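Local structure of uncharacterized protein (Desulfovibrio piger ATCC 29098, 4Z48) at residues A[81-84]-A[90-93]; A[52-55]-A[61-64]. The protein is of unknown function but belongs to the LolA-like family, so it may bind a lipid or lipoprotein in the manner of lipoprotein-sorting proteins. All blocks are in the same frame, centred on the assembly; numbering follows the deposited sequence.

Contact 1 of 2, residues A[81-84]-A[90-93]; sequences WSYR and DDMW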
loop_
_atom_site.group_PDB
_atom_site.type_symbol
_atom_site.label_atom_id
_atom_site.label_comp_id
_atom_site.label_asym_id
_atom_site.label_seq_id
_atom_site.Cartn_x
_atom_site.Cartn_y
_atom_site.Cartn_z
ATOM N N TRP A 81 10.175 6.809 -3.308
ATOM C CA TRP A 81 11.229 6.017 -3.950
ATOM C C TRP A 81 11.377 4.756 -3.111
ATOM O O TRP A 81 11.984 4.781 -2.031
ATOM C CB TRP A 81 12.543 6.795 -4.051
ATOM C CG TRP A 81 12.541 7.974 -4.970
ATOM C CD1 TRP A 81 11.517 8.418 -5.759
ATOM C CD2 TRP A 81 13.625 8.897 -5.158
ATOM N NE1 TRP A 81 11.902 9.552 -6.438
ATOM C CE2 TRP A 81 13.192 9.864 -6.093
ATOM C CE3 TRP A 81 14.942 8.972 -4.654
ATOM C CZ2 TRP A 81 14.015 10.906 -6.524
ATOM C CZ3 TRP A 81 15.758 10.011 -5.071
ATOM C CH2 TRP A 81 15.294 10.965 -5.996
ATOM N N SER A 82 10.696 3.698 -3.547
ATOM C CA SER A 82 10.605 2.418 -2.856
ATOM C C SER A 82 11.582 1.438 -3.500
ATOM O O SER A 82 11.554 1.240 -4.713
ATOM C CB SER A 82 9.160 1.915 -2.870
ATOM O OG SER A 82 8.937 0.815 -2.008
ATOM N N TYR A 83 12.525 0.917 -2.698
ATOM C CA TYR A 83 13.610 0.055 -3.184
ATOM C C TYR A 83 13.455 -1.423 -2.837
ATOM O O TYR A 83 13.064 -1.782 -1.725
ATOM C CB TYR A 83 14.957 0.528 -2.612
ATOM C CG TYR A 83 15.229 2.003 -2.799
ATOM C CD1 TYR A 83 15.544 2.523 -4.056
ATOM C CD2 TYR A 83 15.132 2.888 -1.731
ATOM C CE1 TYR A 83 15.748 3.885 -4.244
ATOM C CE2 TYR A 83 15.312 4.259 -1.909
ATOM C CZ TYR A 83 15.642 4.750 -3.161
ATOM O OH TYR A 83 15.886 6.085 -3.321
ATOM N N ARG A 84 13.773 -2.280 -3.799
ATOM C CA ARG A 84 13.762 -3.721 -3.579
ATOM C C ARG A 84 14.972 -4.061 -2.724
ATOM O O ARG A 84 16.095 -3.643 -3.046
ATOM C CB ARG A 84 13.778 -4.489 -4.914
ATOM C CG ARG A 84 13.282 -5.938 -4.810
ATOM C CD ARG A 84 11.800 -6.049 -4.461
ATOM N NE ARG A 84 10.922 -5.692 -5.577
ATOM C CZ ARG A 84 9.612 -5.926 -5.599
ATOM N NH1 ARG A 84 9.019 -6.525 -4.574
ATOM N NH2 ARG A 84 8.886 -5.567 -6.651
ATOM N N ASP A 90 13.310 3.111 2.150
ATOM C CA ASP A 90 12.508 3.808 1.149
ATOM C C ASP A 90 12.516 5.283 1.453
ATOM O O ASP A 90 12.437 5.672 2.628
ATOM C CB ASP A 90 11.060 3.301 1.137
ATOM C CG ASP A 90 10.815 1.925 0.538
ATOM O OD1 ASP A 90 11.803 1.272 0.087
ATOM O OD2 ASP A 90 9.640 1.509 0.490
ATOM N N ASP A 91 12.671 6.093 0.411
ATOM C CA ASP A 91 12.663 7.541 0.472
ATOM C C ASP A 91 11.245 8.074 0.247
ATOM O O ASP A 91 10.500 7.627 -0.634
ATOM C CB ASP A 91 13.638 8.134 -0.567
ATOM C CG ASP A 91 15.105 7.955 -0.244
ATOM O OD1 ASP A 91 15.489 8.205 0.908
ATOM O OD2 ASP A 91 15.874 7.593 -1.160
HETATM N N MSE A 92 10.878 9.042 1.035
HETATM C CA MSE A 92 9.564 9.635 0.912
HETATM C C MSE A 92 9.630 11.115 1.270
HETATM O O MSE A 92 10.320 11.519 2.227
HETATM C CB MSE A 92 8.560 8.907 1.811
HETATM C CG MSE A 92 7.153 9.459 1.742
HETATM SE SE MSE A 92 5.926 8.433 2.842
HETATM C CE MSE A 92 6.034 6.813 1.986
ATOM N N TRP A 93 8.919 11.899 0.485
ATOM C CA TRP A 93 8.783 13.336 0.685
ATOM C C TRP A 93 7.345 13.799 0.443
ATOM O O TRP A 93 6.611 13.223 -0.363
ATOM C CB TRP A 93 9.700 14.104 -0.259
ATOM C CG TRP A 93 11.164 13.802 -0.131
ATOM C CD1 TRP A 93 12.080 14.492 0.603
ATOM C CD2 TRP A 93 11.898 12.837 -0.889
ATOM N NE1 TRP A 93 13.343 13.997 0.373
ATOM C CE2 TRP A 93 13.264 12.991 -0.551
ATOM C CE3 TRP A 93 11.536 11.859 -1.836
ATOM C CZ2 TRP A 93 14.269 12.212 -1.134
ATOM C CZ3 TRP A 93 12.530 11.094 -2.414
ATOM C CH2 TRP A 93 13.878 11.260 -2.053
#

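Contact 2 of 2, residues A[52-55]-A[61-64]; sequences KHFG and EYSL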
loop_
_atom_site.group_PDB
_atom_site.type_symbol
_atom_site.label_atom_id
_atom_site.label_comp_id
_atom_site.label_asym_id
_atom_site.label_seq_id
_atom_site.Cartn_x
_atom_site.Cartn_y
_atom_site.Cartn_z
ATOM N N LYS A 52 6.028 4.041 -11.576
ATOM C CA LYS A 52 6.901 3.527 -12.603
ATOM C C LYS A 52 8.030 2.739 -11.959
ATOM O O LYS A 52 8.558 3.159 -10.926
ATOM C CB LYS A 52 7.439 4.672 -13.484
ATOM C CG LYS A 52 8.206 4.203 -14.719
ATOM C CD LYS A 52 8.715 5.371 -15.534
ATOM C CE LYS A 52 9.501 4.870 -16.709
ATOM N NZ LYS A 52 9.888 5.980 -17.614
ATOM N N HIS A 53 8.370 1.578 -12.557
ATOM C CA HIS A 53 9.456 0.718 -12.097
ATOM C C HIS A 53 10.784 1.315 -12.488
ATOM O O HIS A 53 10.882 2.031 -13.499
ATOM C CB HIS A 53 9.292 -0.721 -12.630
ATOM C CG HIS A 53 8.252 -1.472 -11.865
ATOM N ND1 HIS A 53 6.908 -1.285 -12.104
ATOM C CD2 HIS A 53 8.389 -2.262 -10.775
ATOM C CE1 HIS A 53 6.272 -2.036 -11.218
ATOM N NE2 HIS A 53 7.117 -2.615 -10.377
ATOM N N PHE A 54 11.774 1.135 -11.601
ATOM C CA PHE A 54 13.145 1.650 -11.717
ATOM C C PHE A 54 14.134 0.615 -11.188
ATOM O O PHE A 54 13.723 -0.354 -10.556
ATOM C CB PHE A 54 13.298 2.978 -10.925
ATOM C CG PHE A 54 12.750 4.216 -11.598
ATOM C CD1 PHE A 54 11.420 4.587 -11.433
ATOM C CD2 PHE A 54 13.573 5.033 -12.365
ATOM C CE1 PHE A 54 10.916 5.744 -12.036
ATOM C CE2 PHE A 54 13.068 6.187 -12.975
ATOM C CZ PHE A 54 11.746 6.540 -12.796
ATOM N N GLY A 55 15.419 0.851 -11.413
ATOM C CA GLY A 55 16.482 -0.015 -10.918
ATOM C C GLY A 55 17.079 -0.962 -11.936
ATOM O O GLY A 55 16.531 -1.149 -13.028
ATOM N N GLU A 61 10.293 0.669 -7.209
ATOM C CA GLU A 61 9.037 1.290 -7.640
ATOM C C GLU A 61 8.987 2.749 -7.194
ATOM O O GLU A 61 9.112 3.016 -5.986
ATOM C CB GLU A 61 7.816 0.523 -7.067
ATOM C CG GLU A 61 7.759 -0.955 -7.453
ATOM C CD GLU A 61 6.624 -1.804 -6.900
ATOM O OE1 GLU A 61 5.621 -1.239 -6.401
ATOM O OE2 GLU A 61 6.728 -3.048 -6.995
ATOM N N TYR A 62 8.839 3.693 -8.150
ATOM C CA TYR A 62 8.694 5.115 -7.779
ATOM C C TYR A 62 7.241 5.496 -7.948
ATOM O O TYR A 62 6.611 5.088 -8.928
ATOM C CB TYR A 62 9.624 6.078 -8.561
ATOM C CG TYR A 62 11.109 5.965 -8.247
ATOM C CD1 TYR A 62 11.599 4.939 -7.437
ATOM C CD2 TYR A 62 12.031 6.837 -8.820
ATOM C CE1 TYR A 62 12.961 4.797 -7.190
ATOM C CE2 TYR A 62 13.402 6.696 -8.591
ATOM C CZ TYR A 62 13.862 5.673 -7.771
ATOM O OH TYR A 62 15.204 5.532 -7.491
ATOM N N SER A 63 6.713 6.294 -6.998
ATOM C CA SER A 63 5.329 6.752 -7.030
ATOM C C SER A 63 5.217 8.258 -6.766
ATOM O O SER A 63 5.997 8.791 -5.985
ATOM C CB SER A 63 4.483 6.016 -5.990
ATOM O OG SER A 63 4.252 4.660 -6.323
ATOM N N LEU A 64 4.251 8.919 -7.425
ATOM C CA LEU A 64 3.886 10.321 -7.213
ATOM C C LEU A 64 2.378 10.358 -6.959
ATOM O O LEU A 64 1.590 9.924 -7.818
ATOM C CB LEU A 64 4.308 11.270 -8.382
ATOM C CG LEU A 64 4.009 12.766 -8.179
ATOM C CD1 LEU A 64 5.048 13.429 -7.234
ATOM C CD2 LEU A 64 3.937 13.506 -9.525
#

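Contact 1 of 2, residues A[81-84]-A[90-93]
Two aspartates of 90-93 carry most of the side-chain hydrogen bonding to 81-84. Asp90 offers both carboxylate oxygens: OD2 accepts the hydroxyl of Ser82, OG to OD2 2.7 Å, and OD1 accepts the backbone N-H of Tyr83, N to OD1 2.9 Å. Both donors come in about 50° out of the carboxylate plane. A short acid suits this place, its two oxygens serving two donors that lie close together. Ser82 OG lies anti to its own backbone N (chi1 -169°), which carries the short hydroxyl across to the acid. At Asp91 it is the long phenol of Tyr83 that reaches across and donates, OH to OD2 2.6 Å, on the anti side of the carboxylate and near its plane, while OD1 forms a salt bridge with Arg104. Held between phenol and guanidinium, this carboxylate is probably an anion.

Trp81 and Asp91 are an antiparallel hydrogen-bonded pair, Trp81 N to Asp91 O 2.8 Å and Asp91 N to Trp81 O 2.9 Å, at the point where strands 77-82 and 91-96 part into the loop of their beta hairpin. Asp90 therefore acts at the mouth of that loop, where its OD1, and no main-chain carbonyl of 90-93, takes the N-H of Tyr83.

Aromatic packing continues the contact on the face that bears Trp81 and Asp91. The two indoles make a T-shaped (edge-to-face) pair: the CZ3-CH2 edge of Trp93 stands over the face of Trp81, with six-membered rings 4.9 Å apart between centroids and planes at 78°. Trp81 CE3 and Trp93 CH2 approach to 3.6 Å. The polar corner of Trp81 turns elsewhere, NE1 donating to the carbonyl of Phe239.

Contact 2 of 2, residues A[52-55]-A[61-64]
Phe54 and Tyr62 lay their rings face against face near the turn of the beta hairpin formed by strands 41-54 and 60-69. The stack is offset: the planes are only 19° from parallel, with centroids 4.2 Å apart. Phe54 CD1 sits over the rim of the tyrosine ring, 3.5 Å from Tyr62 CG, and Tyr62 CD2 in turn lies over the rim of the phenylalanine. Though the rings are nearly parallel, the two side chains cross at about a right angle. Phe54 CG is anti to its carbonyl carbon (chi1 -78°), and this rotation swings the ring over Tyr62. Its CB, placed by the backbone, lies above the tyrosine face as a CH-pi contact. Flat aromatic residues suit both positions, since each ring presents a broad apolar face to the other. Trp81 of the next strand also stacks on Tyr62.

On the side of the strands that bears His53 and Glu61, a non-hydrogen-bonded pair, the side chains lie alongside one another and point the same way. The imidazole and carboxylate planes are well inclined to each other. A glutamate suits this place because its methylene CG packs against the imidazole, and the carboxylate stays beside it, OE2 3.4 Å from His53 NE2, with a long, weak ion pair to Arg84 as well.

Lys52, backbone partner of Tyr62, carries its fully extended side chain away from the opposite strand to Asp236, with which NZ forms a salt bridge, and to the carbonyl of Leu234. Its backbone holds the register through two bonds: Lys52 N to Tyr62 O at 2.9 Å, and Tyr62 N to Lys52 O at 2.8 Å, the latter nearly straight with 170° at the hydrogen.

Along the chain the two contacts come in series: contact 2 closes the hairpin of strands 41-54 and 60-69 before contact 1 closes that of strands 77-82 and 91-96. Their centres lie about 9 Å apart, because strands 60-69 and 77-82 are neighbours in the same antiparallel sheet. Ser82 O probably accepts a hydrogen bond from Glu61 N, at 2.9 Å, across that shared border, and Trp81 CD1 packs 3.5 Å from Tyr62 CD2. Four successive strands are thereby tied edge to edge, with an aromatic row passing from one hairpin to the next. Such an antiparallel sheet is consistent with the LolA-like family, although the ligand, if any, is unknown.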